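Local coordinates for amino acid ABC transporter, periplasmic amino acid-binding protein (Brucella ovis, PDB 4Z9N), which binds glutathione and probably, as a periplasmic family 3 solute-binding protein, delivers it to an ABC transporter for uptake, at residues V15-N26 against E81-T89; A51-P60 against L277-G288. All coordinates share one frame; numbering follows the deposited sequence.

Contact 1 of 2, residues V15-N26 against E81-T89; sequences VKAKGFLQCGVN and EVDVLIRNT. With GSH (glutathione), chain U.
Asp83 OD2 is gripped by two donors of residues 15-26: Lys18 NZ, 2.7 Å away in a salt bridge, comes in on the syn lone pair, while Gln22 N, at 2.9 Å, meets the same oxygen on the anti side, 22° out of the carboxylate plane. Lys18 reaches it with a chain extended beyond CG, and Val15 CG2 packs against the carboxylate. Asp83 N returns a bond to Gln22 O, so Asp83 and Gln22 hold each other through a reciprocal pair. Parallel strand pairing follows: Gly24 N donates to Val84 O (2.8 Å, nearly straight at 171°) and Gly24 O accepts from Ile86 N. Having no side chain, Gly24 leaves room for Leu85 CD1 and Val82 CG2, while Val82 CG1 packs on its N and CA; Leu85 CD1 lies 3.5 Å from Gly24 O. Further along, a water bridges Asn26 N and Ile86 O.

At that C-terminal end lies the glutathione pocket. Asn26 ND2 gives one bond to Asn88 OD1 (2.9 Å), which lies in the Asn26 amide plane, and another to glutathione O2, which also accepts from Asn88 ND2. The same ND2 sits over the centre of one face of the Arg87 guanidinium, whose NH1 and NH2 both reach glutathione OE1, each at 3.1 Å; Arg87 NE is held by Leu68 O.

Strand 21-25 is the middle strand of a parallel sheet, between 63-67 and 84-85. Helix 44-57 packs on Leu21 and Cys23, helix 73-78 on Val82 and Leu85, and strand 211-218 runs past Val84 and Ile86.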
loop_
_atom_site.group_PDB
_atom_site.type_symbol
_atom_site.label_atom_id
_atom_site.label_comp_id
_atom_site.label_asym_id
_atom_site.label_seq_id
_atom_site.Cartn_x
_atom_site.Cartn_y
_atom_site.Cartn_z
ATOM N N VAL D 15 2.052 -11.950 -23.214
ATOM C CA VAL D 15 2.042 -10.560 -23.651
ATOM C C VAL D 15 3.199 -10.292 -24.631
ATOM O O VAL D 15 3.006 -9.682 -25.681
ATOM C CB VAL D 15 2.090 -9.602 -22.432
ATOM C CG1 VAL D 15 2.444 -8.185 -22.873
ATOM C CG2 VAL D 15 0.751 -9.641 -21.676
ATOM N N LYS D 16 4.399 -10.759 -24.302
ATOM C CA LYS D 16 5.528 -10.547 -25.198
ATOM C C LYS D 16 5.335 -11.311 -26.500
ATOM O O LYS D 16 5.659 -10.807 -27.568
ATOM C CB LYS D 16 6.847 -10.950 -24.545
ATOM C CG LYS D 16 7.161 -10.161 -23.296
ATOM C CD LYS D 16 8.267 -10.797 -22.484
ATOM C CE LYS D 16 9.616 -10.498 -23.091
ATOM N NZ LYS D 16 10.621 -11.543 -22.743
ATOM N N ALA D 17 4.793 -12.519 -26.401
ATOM C CA ALA D 17 4.533 -13.338 -27.583
ATOM C C ALA D 17 3.531 -12.694 -28.547
ATOM O O ALA D 17 3.728 -12.746 -29.755
ATOM C CB ALA D 17 4.045 -14.711 -27.168
ATOM N N LYS D 18 2.455 -12.094 -28.041
ATOM C CA LYS D 18 1.479 -11.515 -28.959
ATOM C C LYS D 18 1.944 -10.124 -29.398
ATOM O O LYS D 18 1.517 -9.615 -30.440
ATOM C CB LYS D 18 0.083 -11.474 -28.342
ATOM C CG LYS D 18 -0.101 -10.515 -27.199
ATOM C CD LYS D 18 -1.480 -10.714 -26.546
ATOM C CE LYS D 18 -1.692 -9.704 -25.415
ATOM N NZ LYS D 18 -2.973 -9.916 -24.682
ATOM N N GLY D 19 2.849 -9.534 -28.622
ATOM C CA GLY D 19 3.545 -8.323 -29.031
ATOM C C GLY D 19 2.911 -7.008 -28.619
ATOM O O GLY D 19 3.292 -5.939 -29.093
ATOM N N PHE D 20 1.936 -7.088 -27.727
ATOM C CA PHE D 20 1.283 -5.898 -27.206
ATOM C C PHE D 20 0.581 -6.261 -25.909
ATOM O O PHE D 20 0.419 -7.442 -25.591
ATOM C CB PHE D 20 0.280 -5.335 -28.219
ATOM C CG PHE D 20 -0.848 -6.272 -28.526
ATOM C CD1 PHE D 20 -2.009 -6.253 -27.771
ATOM C CD2 PHE D 20 -0.751 -7.172 -29.572
ATOM C CE1 PHE D 20 -3.046 -7.119 -28.044
ATOM C CE2 PHE D 20 -1.795 -8.044 -29.855
ATOM C CZ PHE D 20 -2.941 -8.014 -29.094
ATOM N N LEU D 21 0.133 -5.240 -25.190
ATOM C CA LEU D 21 -0.594 -5.408 -23.941
ATOM C C LEU D 21 -2.090 -5.142 -24.163
ATOM O O LEU D 21 -2.454 -4.141 -24.775
ATOM C CB LEU D 21 -0.007 -4.457 -22.893
ATOM C CG LEU D 21 -0.657 -4.324 -21.514
ATOM C CD1 LEU D 21 -0.470 -5.588 -20.692
ATOM C CD2 LEU D 21 -0.076 -3.127 -20.770
ATOM N N GLN D 22 -2.955 -6.041 -23.702
ATOM C CA GLN D 22 -4.400 -5.824 -23.822
ATOM C C GLN D 22 -4.937 -5.280 -22.497
ATOM O O GLN D 22 -4.884 -5.977 -21.494
ATOM C CB GLN D 22 -5.116 -7.129 -24.188
ATOM C CG GLN D 22 -6.584 -6.995 -24.618
ATOM C CD GLN D 22 -6.750 -6.361 -25.990
ATOM O OE1 GLN D 22 -6.080 -6.749 -26.954
ATOM N NE2 GLN D 22 -7.677 -5.417 -26.098
ATOM N N CYS D 23 -5.464 -4.054 -22.493
ATOM C CA CYS D 23 -5.900 -3.407 -21.240
ATOM C C CYS D 23 -7.394 -3.121 -21.138
ATOM O O CYS D 23 -8.007 -2.603 -22.082
ATOM C CB CYS D 23 -5.162 -2.085 -21.061
ATOM S SG CYS D 23 -3.384 -2.256 -20.938
ATOM N N GLY D 24 -7.981 -3.429 -19.987
ATOM C CA GLY D 24 -9.346 -3.012 -19.731
ATOM C C GLY D 24 -9.400 -1.585 -19.202
ATOM O O GLY D 24 -8.790 -1.280 -18.167
ATOM N N VAL D 25 -10.127 -0.709 -19.897
ATOM C CA VAL D 25 -10.223 0.698 -19.504
ATOM C C VAL D 25 -11.673 1.172 -19.522
ATOM O O VAL D 25 -12.583 0.403 -19.832
ATOM C CB VAL D 25 -9.345 1.603 -20.401
ATOM C CG1 VAL D 25 -7.872 1.212 -20.288
ATOM C CG2 VAL D 25 -9.785 1.529 -21.855
ATOM N N ASN D 26 -11.864 2.446 -19.186
ATOM C CA ASN D 26 -13.189 3.048 -19.108
ATOM C C ASN D 26 -13.826 3.149 -20.499
ATOM O O ASN D 26 -13.120 3.132 -21.512
ATOM C CB ASN D 26 -13.090 4.431 -18.459
ATOM C CG ASN D 26 -14.381 4.850 -17.803
ATOM O OD1 ASN D 26 -15.342 5.213 -18.495
ATOM N ND2 ASN D 26 -14.414 4.835 -16.460
ATOM N N GLU D 81 -9.688 -11.949 -21.316
ATOM C CA GLU D 81 -9.850 -11.079 -22.476
ATOM C C GLU D 81 -8.912 -9.875 -22.346
ATOM O O GLU D 81 -8.363 -9.412 -23.347
ATOM C CB GLU D 81 -11.298 -10.616 -22.638
ATOM C CG GLU D 81 -11.469 -9.471 -23.648
ATOM C CD GLU D 81 -12.913 -9.019 -23.825
ATOM O OE1 GLU D 81 -13.144 -8.095 -24.643
ATOM O OE2 GLU D 81 -13.805 -9.583 -23.152
ATOM N N VAL D 82 -8.727 -9.377 -21.122
ATOM C CA VAL D 82 -7.711 -8.349 -20.882
ATOM C C VAL D 82 -6.666 -8.885 -19.917
ATOM O O VAL D 82 -6.948 -9.758 -19.090
ATOM C CB VAL D 82 -8.310 -7.010 -20.352
ATOM C CG1 VAL D 82 -9.314 -6.441 -21.353
ATOM C CG2 VAL D 82 -8.940 -7.178 -18.960
ATOM N N ASP D 83 -5.461 -8.340 -20.034
ATOM C CA ASP D 83 -4.318 -8.746 -19.226
ATOM C C ASP D 83 -4.270 -7.993 -17.893
ATOM O O ASP D 83 -3.711 -8.487 -16.917
ATOM C CB ASP D 83 -3.017 -8.503 -20.004
ATOM C CG ASP D 83 -3.001 -9.215 -21.348
ATOM O OD1 ASP D 83 -3.310 -10.424 -21.392
ATOM O OD2 ASP D 83 -2.688 -8.561 -22.363
ATOM N N VAL D 84 -4.844 -6.794 -17.870
ATOM C CA VAL D 84 -4.843 -5.928 -16.690
ATOM C C VAL D 84 -6.048 -4.993 -16.785
ATOM O O VAL D 84 -6.508 -4.662 -17.884
ATOM C CB VAL D 84 -3.509 -5.119 -16.566
ATOM C CG1 VAL D 84 -3.315 -4.194 -17.764
ATOM C CG2 VAL D 84 -3.429 -4.338 -15.234
ATOM N N LEU D 85 -6.572 -4.601 -15.629
ATOM C CA LEU D 85 -7.692 -3.676 -15.551
ATOM C C LEU D 85 -7.251 -2.434 -14.805
ATOM O O LEU D 85 -6.919 -2.504 -13.627
ATOM C CB LEU D 85 -8.887 -4.323 -14.844
ATOM C CG LEU D 85 -10.112 -3.438 -14.629
ATOM C CD1 LEU D 85 -10.828 -3.142 -15.969
ATOM C CD2 LEU D 85 -11.088 -4.126 -13.649
ATOM N N ILE D 86 -7.213 -1.307 -15.502
ATOM C CA ILE D 86 -6.806 -0.049 -14.897
ATOM C C ILE D 86 -7.908 0.924 -15.244
ATOM O O ILE D 86 -7.925 1.481 -16.326
ATOM C CB ILE D 86 -5.439 0.406 -15.391
ATOM C CG1 ILE D 86 -4.425 -0.710 -15.156
ATOM C CG2 ILE D 86 -4.994 1.662 -14.613
ATOM C CD1 ILE D 86 -3.014 -0.404 -15.635
ATOM N N ARG D 87 -8.860 1.086 -14.334
ATOM C CA ARG D 87 -10.124 1.702 -14.702
ATOM C C ARG D 87 -10.887 2.164 -13.468
ATOM O O ARG D 87 -11.977 1.666 -13.200
ATOM C CB ARG D 87 -10.961 0.700 -15.527
ATOM C CG ARG D 87 -12.322 1.204 -16.037
ATOM C CD ARG D 87 -13.348 0.091 -15.982
ATOM N NE ARG D 87 -14.723 0.555 -16.189
ATOM C CZ ARG D 87 -15.454 1.148 -15.245
ATOM N NH1 ARG D 87 -14.924 1.399 -14.052
ATOM N NH2 ARG D 87 -16.704 1.523 -15.509
ATOM N N ASN D 88 -10.312 3.127 -12.742
ATOM C CA ASN D 88 -10.974 3.774 -11.597
ATOM C C ASN D 88 -11.787 2.772 -10.777
ATOM O O ASN D 88 -12.923 3.035 -10.402
ATOM C CB ASN D 88 -11.869 4.983 -12.055
ATOM C CG ASN D 88 -12.869 4.648 -13.196
ATOM O OD1 ASN D 88 -12.480 4.320 -14.327
ATOM N ND2 ASN D 88 -14.168 4.804 -12.907
ATOM N N THR D 89 -11.160 1.632 -10.494
ATOM C CA THR D 89 -11.811 0.489 -9.867
ATOM C C THR D 89 -11.338 0.312 -8.426
ATOM O O THR D 89 -10.154 0.086 -8.158
ATOM C CB THR D 89 -11.545 -0.794 -10.670
ATOM O OG1 THR D 89 -12.270 -0.766 -11.916
ATOM C CG2 THR D 89 -11.915 -2.015 -9.863
HETATM N N1 GSH U . -14.695 3.303 -8.123
HETATM C CA1 GSH U . -16.080 2.830 -8.158
HETATM C C1 GSH U . -16.068 1.308 -8.279
HETATM O O11 GSH U . -17.157 0.677 -8.179
HETATM O O12 GSH U . -14.991 0.683 -8.484
HETATM C CB1 GSH U . -16.855 3.400 -9.358
HETATM C CG1 GSH U . -16.148 2.969 -10.658
HETATM C CD1 GSH U . -17.046 3.311 -11.842
HETATM O OE1 GSH U . -17.394 2.483 -12.626
HETATM N N2 GSH U . -17.463 4.683 -11.999
HETATM C CA2 GSH U . -18.339 5.000 -13.112
HETATM C C2 GSH U . -17.674 4.726 -14.469
HETATM O O2 GSH U . -16.499 4.618 -14.621
HETATM C CB2 GSH U . -18.885 6.425 -12.976
HETATM S SG2 GSH U . -17.606 7.683 -13.248
HETATM N N3 GSH U . -18.564 4.545 -15.597
HETATM C CA3 GSH U . -18.022 4.277 -16.901
HETATM C C3 GSH U . -18.718 3.040 -17.468
HETATM O O31 GSH U . -18.570 2.772 -18.689
HETATM O O32 GSH U . -19.418 2.288 -16.722
HETATM O O HOH W 1 -9.546 3.315 -17.634
#

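Contact 2 of 2, residues A51-P60 against L277-G288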
loop_
_atom_site.group_PDB
_atom_site.type_symbol
_atom_site.label_atom_id
_atom_site.label_comp_id
_atom_site.label_asym_id
_atom_site.label_seq_id
_atom_site.Cartn_x
_atom_site.Cartn_y
_atom_site.Cartn_z
ATOM N N ALA D 51 2.386 2.815 -19.445
ATOM C CA ALA D 51 3.594 2.642 -18.632
ATOM C C ALA D 51 4.008 1.167 -18.579
ATOM O O ALA D 51 5.195 0.836 -18.678
ATOM C CB ALA D 51 3.386 3.199 -17.196
ATOM N N VAL D 52 3.028 0.285 -18.431
ATOM C CA VAL D 52 3.301 -1.142 -18.419
ATOM C C VAL D 52 3.797 -1.582 -19.789
ATOM O O VAL D 52 4.755 -2.346 -19.891
ATOM C CB VAL D 52 2.061 -1.929 -17.988
ATOM C CG1 VAL D 52 2.305 -3.423 -18.079
ATOM C CG2 VAL D 52 1.684 -1.534 -16.561
ATOM N N ALA D 53 3.161 -1.081 -20.844
ATOM C CA ALA D 53 3.615 -1.395 -22.186
ATOM C C ALA D 53 5.049 -0.911 -22.408
ATOM O O ALA D 53 5.841 -1.585 -23.086
ATOM C CB ALA D 53 2.674 -0.789 -23.220
ATOM N N SER D 54 5.393 0.244 -21.845
ATOM C CA SER D 54 6.755 0.760 -22.020
ATOM C C SER D 54 7.763 -0.098 -21.263
ATOM O O SER D 54 8.833 -0.404 -21.771
ATOM C CB SER D 54 6.864 2.217 -21.566
ATOM O OG SER D 54 5.853 3.024 -22.140
ATOM N N ALA D 55 7.404 -0.494 -20.047
ATOM C CA ALA D 55 8.238 -1.398 -19.259
ATOM C C ALA D 55 8.612 -2.667 -20.014
ATOM O O ALA D 55 9.716 -3.194 -19.869
ATOM C CB ALA D 55 7.520 -1.764 -17.954
ATOM N N ILE D 56 7.678 -3.166 -20.812
ATOM C CA ILE D 56 7.827 -4.462 -21.451
ATOM C C ILE D 56 8.425 -4.337 -22.833
ATOM O O ILE D 56 9.340 -5.083 -23.186
ATOM C CB ILE D 56 6.474 -5.196 -21.527
ATOM C CG1 ILE D 56 5.920 -5.439 -20.121
ATOM C CG2 ILE D 56 6.603 -6.507 -22.300
ATOM C CD1 ILE D 56 4.489 -5.976 -20.120
ATOM N N PHE D 57 7.894 -3.396 -23.613
ATOM C CA PHE D 57 8.221 -3.296 -25.033
ATOM C C PHE D 57 9.085 -2.087 -25.375
ATOM O O PHE D 57 9.586 -1.992 -26.489
ATOM C CB PHE D 57 6.931 -3.241 -25.869
ATOM C CG PHE D 57 6.064 -4.458 -25.740
ATOM C CD1 PHE D 57 6.436 -5.656 -26.330
ATOM C CD2 PHE D 57 4.864 -4.402 -25.046
ATOM C CE1 PHE D 57 5.633 -6.786 -26.211
ATOM C CE2 PHE D 57 4.054 -5.523 -24.938
ATOM C CZ PHE D 57 4.438 -6.716 -25.515
ATOM N N GLY D 58 9.253 -1.163 -24.432
ATOM C CA GLY D 58 9.959 0.076 -24.717
ATOM C C GLY D 58 9.219 0.968 -25.702
ATOM O O GLY D 58 9.818 1.791 -26.399
ATOM N N ASP D 59 7.902 0.795 -25.755
ATOM C CA ASP D 59 7.058 1.504 -26.710
ATOM C C ASP D 59 5.670 1.636 -26.086
ATOM O O ASP D 59 4.968 0.648 -25.963
ATOM C CB ASP D 59 7.007 0.736 -28.043
ATOM C CG ASP D 59 6.181 1.439 -29.119
ATOM O OD1 ASP D 59 5.410 2.371 -28.807
ATOM O OD2 ASP D 59 6.298 1.037 -30.301
ATOM N N PRO D 60 5.277 2.860 -25.702
ATOM C CA PRO D 60 3.984 3.082 -25.028
ATOM C C PRO D 60 2.760 2.865 -25.928
ATOM O O PRO D 60 1.629 2.948 -25.428
ATOM C CB PRO D 60 4.062 4.549 -24.585
ATOM C CG PRO D 60 5.091 5.179 -25.505
ATOM C CD PRO D 60 6.071 4.098 -25.831
ATOM N N LEU D 277 12.210 -8.372 -17.164
ATOM C CA LEU D 277 12.338 -7.291 -18.132
ATOM C C LEU D 277 13.812 -7.025 -18.419
ATOM O O LEU D 277 14.663 -7.820 -18.039
ATOM C CB LEU D 277 11.653 -6.037 -17.601
ATOM C CG LEU D 277 10.215 -6.229 -17.118
ATOM C CD1 LEU D 277 9.664 -4.911 -16.651
ATOM C CD2 LEU D 277 9.339 -6.809 -18.242
ATOM N N ASP D 278 14.107 -5.910 -19.085
ATOM C CA ASP D 278 15.487 -5.543 -19.400
ATOM C C ASP D 278 16.064 -4.655 -18.310
ATOM O O ASP D 278 15.329 -4.148 -17.474
ATOM C CB ASP D 278 15.562 -4.842 -20.755
ATOM C CG ASP D 278 15.069 -5.723 -21.880
ATOM O OD1 ASP D 278 15.355 -6.936 -21.847
ATOM O OD2 ASP D 278 14.396 -5.206 -22.787
ATOM N N LYS D 279 17.380 -4.465 -18.311
ATOM C CA LYS D 279 18.013 -3.737 -17.211
ATOM C C LYS D 279 17.514 -2.294 -17.132
ATOM O O LYS D 279 17.429 -1.717 -16.050
ATOM C CB LYS D 279 19.538 -3.762 -17.348
ATOM N N ASP D 280 17.161 -1.719 -18.274
ATOM C CA ASP D 280 16.745 -0.322 -18.287
ATOM C C ASP D 280 15.227 -0.152 -18.304
ATOM O O ASP D 280 14.722 0.810 -18.874
ATOM C CB ASP D 280 17.370 0.402 -19.493
ATOM C CG ASP D 280 16.956 -0.208 -20.830
ATOM O OD1 ASP D 280 16.415 -1.331 -20.842
ATOM O OD2 ASP D 280 17.164 0.450 -21.874
ATOM N N TRP D 281 14.503 -1.075 -17.665
ATOM C CA TRP D 281 13.041 -1.068 -17.721
ATOM C C TRP D 281 12.442 0.256 -17.203
ATOM O O TRP D 281 11.428 0.727 -17.726
ATOM C CB TRP D 281 12.471 -2.265 -16.938
ATOM C CG TRP D 281 12.794 -2.227 -15.478
ATOM C CD1 TRP D 281 14.025 -2.410 -14.903
ATOM C CD2 TRP D 281 11.885 -1.968 -14.404
ATOM N NE1 TRP D 281 13.929 -2.282 -13.533
ATOM C CE2 TRP D 281 12.626 -2.018 -13.207
ATOM C CE3 TRP D 281 10.508 -1.714 -14.338
ATOM C CZ2 TRP D 281 12.040 -1.808 -11.959
ATOM C CZ3 TRP D 281 9.931 -1.502 -13.093
ATOM C CH2 TRP D 281 10.695 -1.549 -11.924
ATOM N N VAL D 282 13.064 0.871 -16.198
ATOM C CA VAL D 282 12.543 2.136 -15.674
ATOM C C VAL D 282 12.806 3.294 -16.643
ATOM O O VAL D 282 11.955 4.167 -16.805
ATOM C CB VAL D 282 13.113 2.460 -14.279
ATOM C CG1 VAL D 282 12.497 3.748 -13.745
ATOM C CG2 VAL D 282 12.826 1.310 -13.314
ATOM N N VAL D 283 13.973 3.310 -17.289
ATOM C CA VAL D 283 14.235 4.313 -18.325
ATOM C C VAL D 283 13.161 4.196 -19.411
ATOM O O VAL D 283 12.641 5.205 -19.889
ATOM C CB VAL D 283 15.652 4.179 -18.933
ATOM C CG1 VAL D 283 15.905 5.305 -19.943
ATOM C CG2 VAL D 283 16.716 4.195 -17.841
ATOM N N LYS D 284 12.806 2.964 -19.772
ATOM C CA LYS D 284 11.747 2.757 -20.757
ATOM C C LYS D 284 10.414 3.333 -20.292
ATOM O O LYS D 284 9.716 3.971 -21.090
ATOM C CB LYS D 284 11.567 1.273 -21.085
ATOM C CG LYS D 284 12.776 0.597 -21.694
ATOM C CD LYS D 284 12.443 -0.861 -22.024
ATOM C CE LYS D 284 13.616 -1.592 -22.663
ATOM N NZ LYS D 284 14.363 -0.737 -23.621
ATOM N N ILE D 285 10.062 3.110 -19.018
ATOM C CA ILE D 285 8.824 3.649 -18.472
ATOM C C ILE D 285 8.825 5.179 -18.547
ATOM O O ILE D 285 7.899 5.787 -19.086
ATOM C CB ILE D 285 8.562 3.186 -17.006
ATOM C CG1 ILE D 285 8.395 1.660 -16.910
ATOM C CG2 ILE D 285 7.353 3.887 -16.471
ATOM C CD1 ILE D 285 8.348 1.112 -15.467
ATOM N N ILE D 286 9.853 5.807 -17.986
ATOM C CA ILE D 286 9.865 7.259 -17.885
ATOM C C ILE D 286 9.941 7.928 -19.273
ATOM O O ILE D 286 9.306 8.962 -19.517
ATOM C CB ILE D 286 11.021 7.717 -16.975
ATOM C CG1 ILE D 286 10.879 7.079 -15.593
ATOM C CG2 ILE D 286 11.010 9.217 -16.822
ATOM C CD1 ILE D 286 9.554 7.414 -14.882
ATOM N N LYS D 287 10.698 7.339 -20.189
ATOM C CA LYS D 287 10.708 7.830 -21.563
ATOM C C LYS D 287 9.322 7.745 -22.197
ATOM O O LYS D 287 8.913 8.638 -22.948
ATOM C CB LYS D 287 11.715 7.046 -22.403
ATOM C CG LYS D 287 13.160 7.344 -22.037
ATOM C CD LYS D 287 14.059 7.316 -23.239
ATOM C CE LYS D 287 15.490 7.668 -22.839
ATOM N NZ LYS D 287 16.509 7.075 -23.757
ATOM N N GLY D 288 8.601 6.673 -21.879
ATOM C CA GLY D 288 7.300 6.431 -22.473
ATOM C C GLY D 288 6.187 7.341 -21.981
ATOM O O GLY D 288 5.364 7.802 -22.775
HETATM O O HOH W 2 12.127 -4.159 -20.528
#
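Lys284 lies across the C-terminal end of helix 51-57, its CB 3.3 Å from Ser54 O and its CD 3.8 Å from Gly58 CA. With CG anti to the carbonyl carbon (chi1 -62°) and the chain straight as far as CE, its methylenes cover the last turn and the glycine that follows; the ammonium group bends back to a long salt bridge with Asp280 in its own segment.

Next along the helix, Ile285 is a second bump. Its CG1 rests on Ala55 CB at 3.7 Å and equally near Ala51 O, while CG2 meets Ala51 CB, so the branched side chain occupies the shallow hollow left by two alanines one helical turn apart. A second hollow lies at Gly288, whose CA comes 3.7 Å from Ser54 OG and faces the Pro60 ring, CG of which is 3.8 Å from Gly288 O. Ser54 OG itself bonds to Arg50 O.

Leu277, ahead of the helix, puts CD1 4.0 Å from Ala55 CB and CD2 beside Ile56 CG1. Next to it a water joins Ala55 O to Asp278 N; the segments share no direct hydrogen bond.

Small residues at the crossing permit the axes to approach to 7.5 Å, in oblique packing 42° away from antiparallel. The arrangement belongs to an alpha/beta lobe of the periplasmic-binding-protein fold: helix 44-57 covers the parallel sheet, and helix 281-289 packs on that helix.

In the fold
From the N terminus, helix 11-18 leads into strand 21-25, the first half of contact 1. The chain then forms helix 44-57, the first half of contact 2, before strand 63-67 and helix 73-78 bring it back to 81-89, closing contact 1 across 54 intervening residues. Contact 2 has 216 residues between its segments, among them the strands of the six-stranded mixed sheet, and closes when 277-288 returns to helix 44-57. The two closures therefore cross rather than nest. Their centres are 15 Å apart and they touch directly: Phe57 CZ lies 3.3 Å from Val15 O, and Leu21 packs on Val52. Helix 44-57 thus lies between the three-stranded parallel sheet and helix 281-289.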